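SusD homolog (Bacteroides thetaiotaomicron VPI-5482, PDB 3FDH) probably binds sugars at the outer membrane as a SusD/RagB-family lipoprotein, supporting glycan uptake by its bacterium. Local coordinates at residues Asn105-Gly110 and Lys174-Asp179; Val19-Ile24 and Arg90-Gln95; Leu346-Arg351 and Asn411-Thr416; Leu201-Thr206 and Glu221-Tyr226. All blocks are in the same frame, centred on the assembly; numbering follows the deposited sequence. Where two conformers were deposited one is given.

The four contacts follow one another along the chain without interleaving, in the order 2, 1, 4, 3, and join parts of a largely helical fold whose family belongs to the TPR clan. Contacts 1 and 2 are neighbours, their centres 11 Å apart: helix 76-95 and helix 106-127 are consecutive, and Arg-109 meets the carbonyl of Ile-93 while Thr-108 packs on Ser-21. Contacts 3 and 4 form a second pair, with centres 16 Å apart, joined by the Arg-351 to Glu-221 salt bridge and by Leu-224 against Leu-346 and Leu-349. Contacts 2 and 3, with centres 43 Å apart, lie on opposite sides of the chain's centre, so the two pairs of junctions each fasten helices locally, in well-separated regions of one helical body.

Contact 1: Asn105-Gly110 and Lys174-Asp179; sequences NDVTRG and KEDLAD
Asp-176 offers both carboxylate oxygens to Thr-108: OD1 accepts from the backbone N at 2.9 Å, and OD2 accepts a hydrogen bond from OG1 at 2.7 Å. Both donors arrive on the syn side, OG1 the more tilted from the carboxylate plane (33°). Next to this pair, Glu-175 O receives two more amides of the first helical turn, Asp-106 N lying in its carbonyl plane at 2.8 Å and Val-107 N well above that plane. Asn-105, at the N-cap position, makes no capping bond with its side chain and turns its amide to the loop instead. Its OD1 accepts Leu-177 N from above the carbonyl plane at 2.7 Å and Ala-178 N on a lone pair at 2.8 Å, while ND2 is bonded to Asp-102 O. Waters complete the seam: one links Asp-106 OD2 to Glu-175 N, another donates to both Thr-108 OG1 and Ala-178 O. Lys-174 lays its aliphatic chain by Asp-106, and its NZ is held by Asn-171. Replacing Asp-176 with an alanine would probably leave the amide and hydroxyl of Thr-108 without their acceptors. Aspartate therefore fits the place, short and doubly accepting. The arrangement is typical of a helix N-terminus whose first-turn amides, lacking acceptors within the helix, are met by a loop distant in sequence.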
loop_
_atom_site.group_PDB
_atom_site.type_symbol
_atom_site.label_atom_id
_atom_site.label_comp_id
_atom_site.label_asym_id
_atom_site.label_seq_id
_atom_site.Cartn_x
_atom_site.Cartn_y
_atom_site.Cartn_z
ATOM N N ASN A 105 -12.805 -27.984 2.091
ATOM C CA ASN A 105 -12.737 -26.616 2.604
ATOM C C ASN A 105 -12.399 -25.679 1.461
ATOM O O ASN A 105 -11.314 -25.130 1.364
ATOM C CB ASN A 105 -11.768 -26.522 3.774
ATOM C CG ASN A 105 -12.295 -27.226 4.973
ATOM O OD1 ASN A 105 -13.272 -26.788 5.567
ATOM N ND2 ASN A 105 -11.667 -28.318 5.343
ATOM N N ASP A 106 -13.386 -25.522 0.596
ATOM C CA ASP A 106 -13.234 -24.746 -0.651
ATOM C C ASP A 106 -13.220 -23.263 -0.426
ATOM O O ASP A 106 -12.502 -22.535 -1.119
ATOM C CB ASP A 106 -14.339 -25.116 -1.663
ATOM C CG ASP A 106 -14.216 -26.543 -2.148
ATOM O OD1 ASP A 106 -13.091 -26.960 -2.492
ATOM O OD2 ASP A 106 -15.248 -27.244 -2.202
ATOM N N VAL A 107 -13.973 -22.823 0.576
ATOM C CA VAL A 107 -14.040 -21.400 0.905
ATOM C C VAL A 107 -12.701 -20.937 1.499
ATOM O O VAL A 107 -12.151 -19.925 1.103
ATOM C CB VAL A 107 -15.248 -21.043 1.790
ATOM C CG1 VAL A 107 -15.056 -19.643 2.394
ATOM C CG2 VAL A 107 -16.542 -21.105 0.930
ATOM N N THR A 108 -12.159 -21.747 2.395
ATOM C CA THR A 108 -10.856 -21.487 3.005
ATOM C C THR A 108 -9.810 -21.488 1.907
ATOM O O THR A 108 -8.880 -20.693 1.893
ATOM C CB THR A 108 -10.511 -22.565 4.073
ATOM O OG1 THR A 108 -11.382 -22.404 5.196
ATOM C CG2 THR A 108 -9.096 -22.418 4.544
ATOM N N ARG A 109 -10.043 -22.358 0.940
ATOM C CA ARG A 109 -9.120 -22.520 -0.177
ATOM C C ARG A 109 -9.077 -21.244 -1.003
ATOM O O ARG A 109 -8.021 -20.781 -1.435
ATOM C CB ARG A 109 -9.520 -23.708 -1.056
ATOM C CG ARG A 109 -8.458 -24.092 -2.050
ATOM C CD ARG A 109 -8.898 -25.222 -2.947
ATOM N NE ARG A 109 -7.732 -25.942 -3.447
ATOM C CZ ARG A 109 -7.762 -26.869 -4.396
ATOM N NH1 ARG A 109 -8.895 -27.193 -4.979
ATOM N NH2 ARG A 109 -6.649 -27.478 -4.757
ATOM N N GLY A 110 -10.263 -20.693 -1.202
ATOM C CA GLY A 110 -10.421 -19.481 -1.975
ATOM C C GLY A 110 -9.765 -18.312 -1.278
ATOM O O GLY A 110 -9.122 -17.464 -1.895
ATOM N N LYS A 174 -18.405 -21.633 -2.906
ATOM C CA LYS A 174 -18.724 -23.001 -2.466
ATOM C C LYS A 174 -18.866 -23.072 -0.967
ATOM O O LYS A 174 -19.433 -22.177 -0.357
ATOM C CB LYS A 174 -17.665 -23.982 -2.944
ATOM C CG LYS A 174 -17.455 -23.920 -4.467
ATOM C CD LYS A 174 -16.382 -24.862 -4.927
ATOM C CE LYS A 174 -16.093 -24.692 -6.407
ATOM N NZ LYS A 174 -14.796 -25.287 -6.839
ATOM N N GLU A 175 -18.311 -24.122 -0.380
ATOM C CA GLU A 175 -18.385 -24.327 1.075
ATOM C C GLU A 175 -17.116 -24.785 1.760
ATOM O O GLU A 175 -16.136 -25.184 1.152
ATOM C CB GLU A 175 -19.379 -25.418 1.386
ATOM C CG GLU A 175 -20.613 -25.393 0.543
ATOM C CD GLU A 175 -21.774 -24.700 1.195
ATOM O OE1 GLU A 175 -21.636 -23.509 1.570
ATOM O OE2 GLU A 175 -22.836 -25.374 1.304
ATOM N N ASP A 176 -17.224 -24.746 3.079
ATOM C CA ASP A 176 -16.220 -25.259 4.004
ATOM C C ASP A 176 -16.812 -26.353 4.872
ATOM O O ASP A 176 -18.008 -26.382 5.148
ATOM C CB ASP A 176 -15.701 -24.175 4.952
ATOM C CG ASP A 176 -14.486 -23.446 4.428
ATOM O OD1 ASP A 176 -13.957 -23.764 3.346
ATOM O OD2 ASP A 176 -14.037 -22.555 5.143
ATOM N N LEU A 177 -15.953 -27.262 5.303
ATOM C CA LEU A 177 -16.361 -28.300 6.236
ATOM C C LEU A 177 -16.064 -27.799 7.644
ATOM O O LEU A 177 -16.869 -27.932 8.572
ATOM C CB LEU A 177 -15.626 -29.616 5.992
ATOM C CG LEU A 177 -16.015 -30.413 4.755
ATOM C CD1 LEU A 177 -15.211 -31.690 4.710
ATOM C CD2 LEU A 177 -17.496 -30.721 4.780
ATOM N N ALA A 178 -14.872 -27.259 7.803
ATOM C CA ALA A 178 -14.438 -26.700 9.088
ATOM C C ALA A 178 -14.612 -25.190 9.069
ATOM O O ALA A 178 -14.189 -24.526 8.152
ATOM C CB ALA A 178 -12.995 -27.063 9.375
ATOM N N ASP A 179 -15.227 -24.670 10.115
ATOM C CA ASP A 179 -15.501 -23.228 10.266
ATOM C C ASP A 179 -14.235 -22.396 10.474
ATOM O O ASP A 179 -13.531 -22.521 11.481
ATOM C CB ASP A 179 -16.482 -23.000 11.425
ATOM C CG ASP A 179 -17.008 -21.581 11.465
ATOM O OD1 ASP A 179 -16.687 -20.797 10.538
ATOM O OD2 ASP A 179 -17.752 -21.269 12.426
HETATM O O HOH W 1 -17.642 -27.058 -1.233
HETATM O O HOH W 2 -14.791 -27.954 -5.562
HETATM O O HOH W 3 -11.417 -24.365 7.153
#

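Contact 2: Val19-Ile24 and Arg90-Gln95; sequences VASRFI and RIIIDQ
Ile-92 lies across Ser-21 and Ile-24, dividing its branches between them. With CG1 anti to the carbonyl carbon (chi1 -67°) and CG2 anti to the backbone N, the CG2 methyl meets Ser-21 CB at 3.6 Å, whereas CG1 reaches Ile-24 CB at 3.7 Å. The two isoleucines run antiparallel alongside one another, and Ile-92 CD1 also touches Ile-24 CG2 at 3.8 Å. At the far end of Ile-24, CD1 rests on the CG2 methyl of Ile-91, whose side chain is set roughly perpendicular to it. Branching at CB suits Ile-92, which gives CG2 to Ser-21 and CG1 to Ile-24, and Ile-24, which turns CG2 to Ile-92 and CD1 to Ile-91. Serine suits the close approach of the helices, where the CA atoms of Ser-21 and Ile-92 are 5.1 Å apart: its small CB fits against a methyl, and its hydroxyl is hydrogen-bonded to the Asp-102 carboxylate. Gln-95 extends along the same side, its CB 3.5 Å from Ser-21 OG, toward the start of helix 21-37. Thr-108 of helix 106-127 touches both Ser-21 and Ile-92, making this a three-helix junction. The chemistry implies that helix 21-37 is held against helix 76-95 chiefly by the fit of hydrocarbon branches, with polar groups gathered toward the Gln-95 end.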
loop_
_atom_site.group_PDB
_atom_site.type_symbol
_atom_site.label_atom_id
_atom_site.label_comp_id
_atom_site.label_asym_id
_atom_site.label_seq_id
_atom_site.Cartn_x
_atom_site.Cartn_y
_atom_site.Cartn_z
ATOM N N VAL A 19 -0.647 -28.876 9.945
ATOM C CA VAL A 19 -1.726 -28.264 10.706
ATOM C C VAL A 19 -2.900 -27.961 9.798
ATOM O O VAL A 19 -2.739 -27.853 8.574
ATOM C CB VAL A 19 -1.271 -27.016 11.523
ATOM C CG1 VAL A 19 -0.066 -27.364 12.399
ATOM C CG2 VAL A 19 -0.959 -25.861 10.647
ATOM N N ALA A 20 -4.082 -27.858 10.400
ATOM C CA ALA A 20 -5.320 -27.554 9.655
ATOM C C ALA A 20 -5.191 -26.215 8.933
ATOM O O ALA A 20 -4.669 -25.235 9.471
ATOM C CB ALA A 20 -6.559 -27.566 10.578
ATOM N N SER A 21 -5.676 -26.193 7.700
ATOM C CA SER A 21 -5.528 -25.008 6.838
ATOM C C SER A 21 -5.987 -23.721 7.471
ATOM O O SER A 21 -5.403 -22.679 7.245
ATOM C CB SER A 21 -6.268 -25.178 5.513
ATOM O OG SER A 21 -5.623 -26.126 4.692
ATOM N N ARG A 22 -7.040 -23.790 8.264
ATOM C CA ARG A 22 -7.577 -22.577 8.885
ATOM C C ARG A 22 -6.544 -21.897 9.776
ATOM O O ARG A 22 -6.431 -20.672 9.796
ATOM C CB ARG A 22 -8.882 -22.845 9.637
ATOM C CG ARG A 22 -8.805 -23.784 10.810
ATOM C CD ARG A 22 -10.195 -24.142 11.239
ATOM N NE ARG A 22 -10.233 -24.969 12.433
ATOM C CZ ARG A 22 -10.181 -26.300 12.440
ATOM N NH1 ARG A 22 -10.074 -27.004 11.310
ATOM N NH2 ARG A 22 -10.236 -26.929 13.603
ATOM N N PHE A 23 -5.760 -22.700 10.468
ATOM C CA PHE A 23 -4.741 -22.151 11.368
ATOM C C PHE A 23 -3.605 -21.517 10.561
ATOM O O PHE A 23 -2.983 -20.508 10.955
ATOM C CB PHE A 23 -4.241 -23.225 12.338
ATOM C CG PHE A 23 -5.342 -23.799 13.201
ATOM C CD1 PHE A 23 -6.152 -22.956 13.940
ATOM C CD2 PHE A 23 -5.594 -25.173 13.238
ATOM C CE1 PHE A 23 -7.183 -23.485 14.725
ATOM C CE2 PHE A 23 -6.599 -25.682 14.019
ATOM C CZ PHE A 23 -7.395 -24.847 14.750
ATOM N N ILE A 24 -3.349 -22.094 9.403
ATOM C CA ILE A 24 -2.300 -21.556 8.545
ATOM C C ILE A 24 -2.801 -20.213 8.003
ATOM O O ILE A 24 -2.061 -19.222 7.925
ATOM C CB ILE A 24 -1.930 -22.496 7.370
ATOM C CG1 ILE A 24 -1.515 -23.885 7.876
ATOM C CG2 ILE A 24 -0.791 -21.879 6.546
ATOM C CD1 ILE A 24 -1.338 -24.927 6.767
ATOM N N ARG A 90 0.036 -21.661 -0.355
ATOM C CA ARG A 90 0.073 -22.754 -1.318
ATOM C C ARG A 90 -0.115 -24.084 -0.627
ATOM O O ARG A 90 -0.689 -25.009 -1.192
ATOM C CB ARG A 90 1.342 -22.728 -2.155
ATOM C CG ARG A 90 1.276 -21.639 -3.202
ATOM C CD ARG A 90 2.582 -21.475 -3.918
ATOM N NE ARG A 90 2.455 -20.648 -5.111
ATOM C CZ ARG A 90 3.477 -20.212 -5.842
ATOM N NH1 ARG A 90 4.715 -20.466 -5.472
ATOM N NH2 ARG A 90 3.254 -19.514 -6.942
ATOM N N ILE A 91 0.351 -24.145 0.612
ATOM C CA ILE A 91 0.178 -25.369 1.427
ATOM C C ILE A 91 -1.317 -25.527 1.704
ATOM O O ILE A 91 -1.871 -26.617 1.602
ATOM C CB ILE A 91 1.007 -25.337 2.726
ATOM C CG1 ILE A 91 2.496 -25.548 2.399
ATOM C CG2 ILE A 91 0.542 -26.410 3.689
ATOM C CD1 ILE A 91 3.456 -25.219 3.544
ATOM N N ILE A 92 -1.983 -24.417 1.994
ATOM C CA ILE A 92 -3.418 -24.455 2.261
ATOM C C ILE A 92 -4.145 -24.955 1.013
ATOM O O ILE A 92 -5.044 -25.803 1.061
ATOM C CB ILE A 92 -3.977 -23.061 2.594
ATOM C CG1 ILE A 92 -3.422 -22.545 3.944
ATOM C CG2 ILE A 92 -5.492 -23.125 2.611
ATOM C CD1 ILE A 92 -3.799 -21.064 4.295
ATOM N N ILE A 93 -3.709 -24.429 -0.118
ATOM C CA ILE A 93 -4.383 -24.701 -1.389
ATOM C C ILE A 93 -4.287 -26.175 -1.678
ATOM O O ILE A 93 -5.251 -26.809 -2.102
ATOM C CB ILE A 93 -3.821 -23.861 -2.550
ATOM C CG1 ILE A 93 -4.078 -22.366 -2.284
ATOM C CG2 ILE A 93 -4.427 -24.358 -3.859
ATOM C CD1 ILE A 93 -3.439 -21.421 -3.254
ATOM N N ASP A 94 -3.123 -26.727 -1.391
ATOM C CA ASP A 94 -2.907 -28.162 -1.580
ATOM C C ASP A 94 -3.679 -28.979 -0.559
ATOM O O ASP A 94 -4.330 -29.959 -0.894
ATOM C CB ASP A 94 -1.435 -28.553 -1.518
ATOM C CG ASP A 94 -0.672 -28.156 -2.775
ATOM O OD1 ASP A 94 -1.305 -27.715 -3.767
ATOM O OD2 ASP A 94 0.568 -28.299 -2.758
ATOM N N GLN A 95 -3.609 -28.558 0.691
ATOM C CA GLN A 95 -4.312 -29.301 1.754
ATOM C C GLN A 95 -5.814 -29.316 1.522
ATOM O O GLN A 95 -6.491 -30.265 1.903
ATOM C CB GLN A 95 -4.003 -28.751 3.143
ATOM C CG GLN A 95 -2.601 -29.092 3.595
ATOM C CD GLN A 95 -2.292 -28.660 5.022
ATOM O OE1 GLN A 95 -3.154 -28.189 5.761
ATOM N NE2 GLN A 95 -1.051 -28.806 5.397
#

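Contact 3: Leu346-Arg351 and Asn411-Thr416; sequences LCRLNR and NPLQET
Cys-347 points its thiol into the first turn of helix 412-423, where the contact is tightest. With SG beside its own backbone N (chi1 -76°), the sulfur lies 3.4 Å from Thr-416 OG1. It also packs against the proline, 3.8 Å from Pro-412 CB. The threonine hydroxyl donates to Pro-412 O at 2.8 Å, reaching it from the face of the carbonyl plane opposite to Thr-416 N, so one oxygen takes two bonds. A small, weakly polar cysteine suits this buried position between a proline and a threonine. Whereas Cys-347 and Thr-416 are buried, Leu-413 and Arg-348 are partly exposed, and Leu-413 CD1 stays 4.0 Å from Cys-347 CB. Here Leu-413 sends CD2 over one face of the Arg-348 guanidinium, near its rim and 3.5 Å from NH1. Salt bridges from NE to Glu-344 and from NH1 to Glu-446 are consistent with the guanidinium being held flat against the leucine. The contact thus joins the C-terminal end of helix 335-348 to the start of helix 412-423, with Tyr-408 of helix 393-410 touching both Cys-347 and Thr-416.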
loop_
_atom_site.group_PDB
_atom_site.type_symbol
_atom_site.label_atom_id
_atom_site.label_comp_id
_atom_site.label_asym_id
_atom_site.label_seq_id
_atom_site.Cartn_x
_atom_site.Cartn_y
_atom_site.Cartn_z
ATOM N N LEU A 346 -12.791 5.956 -15.500
ATOM C CA LEU A 346 -13.712 6.870 -16.205
ATOM C C LEU A 346 -12.953 7.993 -16.887
ATOM O O LEU A 346 -13.174 8.299 -18.059
ATOM C CB LEU A 346 -14.790 7.423 -15.255
ATOM C CG LEU A 346 -15.845 6.387 -14.802
ATOM C CD1 LEU A 346 -16.436 6.792 -13.490
ATOM C CD2 LEU A 346 -16.917 6.119 -15.850
ATOM N N CYS A 347 -11.998 8.567 -16.181
ATOM C CA CYS A 347 -11.180 9.626 -16.773
ATOM C C CYS A 347 -10.542 9.133 -18.050
ATOM O O CYS A 347 -10.629 9.735 -19.095
ATOM C CB CYS A 347 -10.069 10.053 -15.817
ATOM S SG CYS A 347 -10.634 11.093 -14.433
ATOM N N ARG A 348 -9.852 8.031 -17.944
ATOM C CA ARG A 348 -9.148 7.508 -19.113
ATOM C C ARG A 348 -10.104 7.102 -20.248
ATOM O O ARG A 348 -9.688 7.017 -21.411
ATOM C CB ARG A 348 -8.225 6.372 -18.732
ATOM C CG ARG A 348 -7.086 6.840 -17.856
ATOM C CD ARG A 348 -6.127 5.750 -17.594
ATOM N NE ARG A 348 -5.125 6.122 -16.597
ATOM C CZ ARG A 348 -4.000 6.788 -16.827
ATOM N NH1 ARG A 348 -3.644 7.212 -18.021
ATOM N NH2 ARG A 348 -3.217 7.068 -15.818
ATOM N N LEU A 349 -11.373 6.881 -19.907
ATOM C CA LEU A 349 -12.423 6.548 -20.895
ATOM C C LEU A 349 -13.053 7.828 -21.410
ATOM O O LEU A 349 -13.990 7.813 -22.209
ATOM C CB LEU A 349 -13.516 5.617 -20.325
ATOM C CG LEU A 349 -13.124 4.133 -20.270
ATOM C CD1 LEU A 349 -14.005 3.367 -19.298
ATOM C CD2 LEU A 349 -13.121 3.545 -21.681
ATOM N N ASN A 350 -12.511 8.952 -20.986
ATOM C CA ASN A 350 -13.133 10.204 -21.369
ATOM C C ASN A 350 -14.582 10.349 -20.913
ATOM O O ASN A 350 -15.426 10.946 -21.619
ATOM C CB ASN A 350 -13.062 10.423 -22.877
ATOM C CG ASN A 350 -12.146 11.551 -23.230
ATOM O OD1 ASN A 350 -11.326 11.957 -22.405
ATOM N ND2 ASN A 350 -12.295 12.097 -24.439
ATOM N N ARG A 351 -14.885 9.753 -19.763
ATOM C CA ARG A 351 -16.219 9.876 -19.163
ATOM C C ARG A 351 -16.170 10.617 -17.840
ATOM O O ARG A 351 -15.136 10.755 -17.229
ATOM C CB ARG A 351 -16.880 8.521 -18.939
ATOM C CG ARG A 351 -17.019 7.681 -20.183
ATOM C CD ARG A 351 -17.677 6.342 -19.859
ATOM N NE ARG A 351 -17.346 5.342 -20.869
ATOM C CZ ARG A 351 -17.581 4.046 -20.721
ATOM N NH1 ARG A 351 -18.125 3.610 -19.598
ATOM N NH2 ARG A 351 -17.246 3.182 -21.670
ATOM N N ASN A 411 -8.690 19.437 -15.056
ATOM C CA ASN A 411 -7.738 18.368 -15.425
ATOM C C ASN A 411 -8.160 17.079 -14.752
ATOM O O ASN A 411 -7.566 16.691 -13.743
ATOM C CB ASN A 411 -6.322 18.718 -14.962
ATOM C CG ASN A 411 -5.774 19.949 -15.627
ATOM O OD1 ASN A 411 -5.381 19.900 -16.780
ATOM N ND2 ASN A 411 -5.700 21.057 -14.891
ATOM N N PRO A 412 -9.189 16.410 -15.297
ATOM C CA PRO A 412 -9.777 15.249 -14.640
ATOM C C PRO A 412 -8.807 14.185 -14.160
ATOM O O PRO A 412 -8.751 13.886 -12.980
ATOM C CB PRO A 412 -10.723 14.682 -15.701
ATOM C CG PRO A 412 -11.066 15.854 -16.599
ATOM C CD PRO A 412 -9.952 16.849 -16.481
ATOM N N LEU A 413 -8.063 13.613 -15.060
ATOM C CA LEU A 413 -7.131 12.556 -14.671
ATOM C C LEU A 413 -6.083 12.995 -13.657
ATOM O O LEU A 413 -5.824 12.316 -12.659
ATOM C CB LEU A 413 -6.429 11.946 -15.890
ATOM C CG LEU A 413 -5.498 10.765 -15.563
ATOM C CD1 LEU A 413 -6.226 9.610 -14.876
ATOM C CD2 LEU A 413 -4.798 10.319 -16.855
ATOM N N GLN A 414 -5.458 14.112 -13.979
ATOM C CA GLN A 414 -4.380 14.672 -13.165
ATOM C C GLN A 414 -4.843 14.826 -11.742
ATOM O O GLN A 414 -4.174 14.403 -10.815
ATOM C CB GLN A 414 -3.941 16.038 -13.691
ATOM C CG GLN A 414 -2.938 16.713 -12.790
ATOM C CD GLN A 414 -2.461 18.042 -13.337
ATOM O OE1 GLN A 414 -1.743 18.074 -14.307
ATOM N NE2 GLN A 414 -2.830 19.142 -12.683
ATOM N N GLU A 415 -5.985 15.478 -11.608
ATOM C CA GLU A 415 -6.599 15.774 -10.303
ATOM C C GLU A 415 -6.980 14.505 -9.550
ATOM O O GLU A 415 -6.778 14.378 -8.342
ATOM C CB GLU A 415 -7.795 16.697 -10.449
ATOM C CG GLU A 415 -8.417 17.054 -9.119
ATOM C CD GLU A 415 -7.485 17.819 -8.128
ATOM O OE1 GLU A 415 -6.444 18.412 -8.511
ATOM O OE2 GLU A 415 -7.838 17.852 -6.928
ATOM N N THR A 416 -7.530 13.563 -10.292
ATOM C CA THR A 416 -7.889 12.268 -9.753
ATOM C C THR A 416 -6.679 11.571 -9.136
ATOM O O THR A 416 -6.749 11.058 -8.037
ATOM C CB THR A 416 -8.581 11.353 -10.821
ATOM O OG1 THR A 416 -9.829 11.965 -11.216
ATOM C CG2 THR A 416 -8.824 9.875 -10.272
#

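Contact 4: Leu201-Thr206 and Glu221-Tyr226; sequences LKARYT and EKVLDY
Helix segments 201-206 and 221-226 run nearly antiparallel, at 161°, with their axes 8.3 Å apart and the CA atoms of Ala-203 and Val-223 only 4.6 Å apart. Alanine permits this closeness; its CB meets Tyr-226 CB at 4.0 Å and Val-223 CG1 at 4.1 Å. Helix 191-208 and helix 216-228 are consecutive, forming an antiparallel helical hairpin of the kind that builds TPR-like folds. Tyr-226 fills the side of the interface toward Lys-202, whose CB makes a CH-pi contact over one face of the ring, 3.9 Å from its centroid and 21° off the normal. The lysine chain bends at chi3 (77°), bringing CE to 3.7 Å from Tyr-226 OH, while NZ pairs with Asp-166. Thr-206 comes to the ring edge in its plane, OG1 3.4 Å from Tyr-226 CE2, and the same hydroxyl donates to Lys-202 O. A serine in place of Tyr-226 would probably open a gap beside Lys-202 and Thr-206 and leave the Lys-202 chain without the ring face it lies on. The methyl branch of Thr-206, CG2, packs on Val-223 CG2 at 3.8 Å.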
loop_
_atom_site.group_PDB
_atom_site.type_symbol
_atom_site.label_atom_id
_atom_site.label_comp_id
_atom_site.label_asym_id
_atom_site.label_seq_id
_atom_site.Cartn_x
_atom_site.Cartn_y
_atom_site.Cartn_z
ATOM N N LEU A 201 -9.311 -6.670 -6.286
ATOM C CA LEU A 201 -7.892 -6.925 -6.670
ATOM C C LEU A 201 -7.760 -7.060 -8.195
ATOM O O LEU A 201 -6.782 -6.623 -8.813
ATOM C CB LEU A 201 -7.319 -8.143 -5.935
ATOM C CG LEU A 201 -7.066 -8.000 -4.430
ATOM C CD1 LEU A 201 -6.630 -9.351 -3.845
ATOM C CD2 LEU A 201 -6.036 -6.919 -4.154
ATOM N N LYS A 202 -8.774 -7.651 -8.816
ATOM C CA LYS A 202 -8.794 -7.721 -10.261
ATOM C C LYS A 202 -8.792 -6.321 -10.851
ATOM O O LYS A 202 -8.190 -6.064 -11.874
ATOM C CB LYS A 202 -9.976 -8.544 -10.810
ATOM C CG LYS A 202 -9.737 -10.064 -10.630
ATOM C CD LYS A 202 -10.674 -10.968 -11.402
ATOM C CE LYS A 202 -10.286 -11.031 -12.839
ATOM N NZ LYS A 202 -11.033 -12.058 -13.581
ATOM N N ALA A 203 -9.445 -5.397 -10.194
ATOM C CA ALA A 203 -9.460 -4.019 -10.686
ATOM C C ALA A 203 -8.068 -3.432 -10.522
ATOM O O ALA A 203 -7.489 -2.857 -11.454
ATOM C CB ALA A 203 -10.492 -3.193 -9.961
ATOM N N ARG A 204 -7.506 -3.588 -9.323
ATOM C CA ARG A 204 -6.174 -3.024 -9.038
ATOM C C ARG A 204 -5.155 -3.519 -10.031
ATOM O O ARG A 204 -4.337 -2.767 -10.575
ATOM C CB ARG A 204 -5.709 -3.411 -7.623
ATOM C CG ARG A 204 -4.232 -3.113 -7.339
ATOM C CD ARG A 204 -3.798 -3.660 -5.959
ATOM N NE ARG A 204 -4.208 -2.836 -4.804
ATOM C CZ ARG A 204 -3.815 -3.099 -3.561
ATOM N NH1 ARG A 204 -3.054 -4.156 -3.309
ATOM N NH2 ARG A 204 -4.140 -2.302 -2.576
ATOM N N TYR A 205 -5.222 -4.804 -10.300
ATOM C CA TYR A 205 -4.192 -5.471 -11.130
ATOM C C TYR A 205 -4.406 -5.262 -12.622
ATOM O O TYR A 205 -3.459 -5.266 -13.395
ATOM C CB TYR A 205 -4.062 -6.962 -10.815
ATOM C CG TYR A 205 -3.738 -7.257 -9.356
ATOM C CD1 TYR A 205 -2.812 -6.495 -8.642
ATOM C CD2 TYR A 205 -4.313 -8.343 -8.714
ATOM C CE1 TYR A 205 -2.529 -6.789 -7.311
ATOM C CE2 TYR A 205 -4.017 -8.660 -7.393
ATOM C CZ TYR A 205 -3.150 -7.881 -6.689
ATOM O OH TYR A 205 -2.902 -8.218 -5.374
ATOM N N THR A 206 -5.663 -5.054 -13.005
ATOM C CA THR A 206 -5.972 -4.735 -14.394
ATOM C C THR A 206 -5.392 -3.358 -14.722
ATOM O O THR A 206 -4.705 -3.159 -15.747
ATOM C CB THR A 206 -7.482 -4.821 -14.693
ATOM O OG1 THR A 206 -7.916 -6.179 -14.469
ATOM C CG2 THR A 206 -7.781 -4.398 -16.156
ATOM N N GLU A 221 -12.998 -0.772 -19.019
ATOM C CA GLU A 221 -14.377 -1.242 -18.810
ATOM C C GLU A 221 -14.373 -2.438 -17.857
ATOM O O GLU A 221 -15.287 -2.620 -17.055
ATOM C CB GLU A 221 -15.084 -1.453 -20.157
ATOM C CG GLU A 221 -15.298 -0.073 -20.849
ATOM C CD GLU A 221 -15.708 -0.134 -22.310
ATOM O OE1 GLU A 221 -15.779 -1.235 -22.880
ATOM O OE2 GLU A 221 -15.938 0.946 -22.902
ATOM N N LYS A 222 -13.316 -3.217 -17.922
ATOM C CA LYS A 222 -13.182 -4.340 -17.000
ATOM C C LYS A 222 -13.043 -3.816 -15.582
ATOM O O LYS A 222 -13.652 -4.326 -14.647
ATOM C CB LYS A 222 -11.991 -5.217 -17.365
ATOM C CG LYS A 222 -12.306 -6.150 -18.521
ATOM C CD LYS A 222 -11.096 -6.748 -19.149
ATOM C CE LYS A 222 -10.243 -7.485 -18.157
ATOM N NZ LYS A 222 -8.861 -7.672 -18.716
ATOM N N VAL A 223 -12.235 -2.785 -15.427
ATOM C CA VAL A 223 -11.995 -2.209 -14.106
ATOM C C VAL A 223 -13.344 -1.774 -13.550
ATOM O O VAL A 223 -13.717 -2.134 -12.449
ATOM C CB VAL A 223 -10.998 -1.002 -14.127
ATOM C CG1 VAL A 223 -11.042 -0.240 -12.792
ATOM C CG2 VAL A 223 -9.563 -1.474 -14.471
ATOM N N LEU A 224 -14.124 -1.089 -14.371
ATOM C CA LEU A 224 -15.466 -0.625 -13.909
ATOM C C LEU A 224 -16.398 -1.769 -13.515
ATOM O O LEU A 224 -17.196 -1.676 -12.552
ATOM C CB LEU A 224 -16.165 0.227 -14.971
ATOM C CG LEU A 224 -15.507 1.556 -15.256
ATOM C CD1 LEU A 224 -16.324 2.266 -16.347
ATOM C CD2 LEU A 224 -15.413 2.369 -13.955
ATOM N N ASP A 225 -16.312 -2.849 -14.273
ATOM C CA ASP A 225 -17.128 -4.030 -13.990
ATOM C C ASP A 225 -16.698 -4.671 -12.667
ATOM O O ASP A 225 -17.527 -4.992 -11.821
ATOM C CB ASP A 225 -17.001 -5.037 -15.138
ATOM C CG ASP A 225 -17.807 -6.301 -14.917
ATOM O OD1 ASP A 225 -18.987 -6.237 -14.529
ATOM O OD2 ASP A 225 -17.251 -7.373 -15.192
ATOM N N TYR A 226 -15.397 -4.835 -12.514
ATOM C CA TYR A 226 -14.830 -5.446 -11.304
ATOM C C TYR A 226 -15.177 -4.588 -10.087
ATOM O O TYR A 226 -15.516 -5.102 -9.038
ATOM C CB TYR A 226 -13.313 -5.600 -11.391
ATOM C CG TYR A 226 -12.857 -6.500 -12.516
ATOM C CD1 TYR A 226 -13.641 -7.560 -12.950
ATOM C CD2 TYR A 226 -11.623 -6.320 -13.113
ATOM C CE1 TYR A 226 -13.224 -8.373 -13.988
ATOM C CE2 TYR A 226 -11.201 -7.156 -14.146
ATOM C CZ TYR A 226 -11.993 -8.164 -14.566
ATOM O OH TYR A 226 -11.537 -8.971 -15.588
#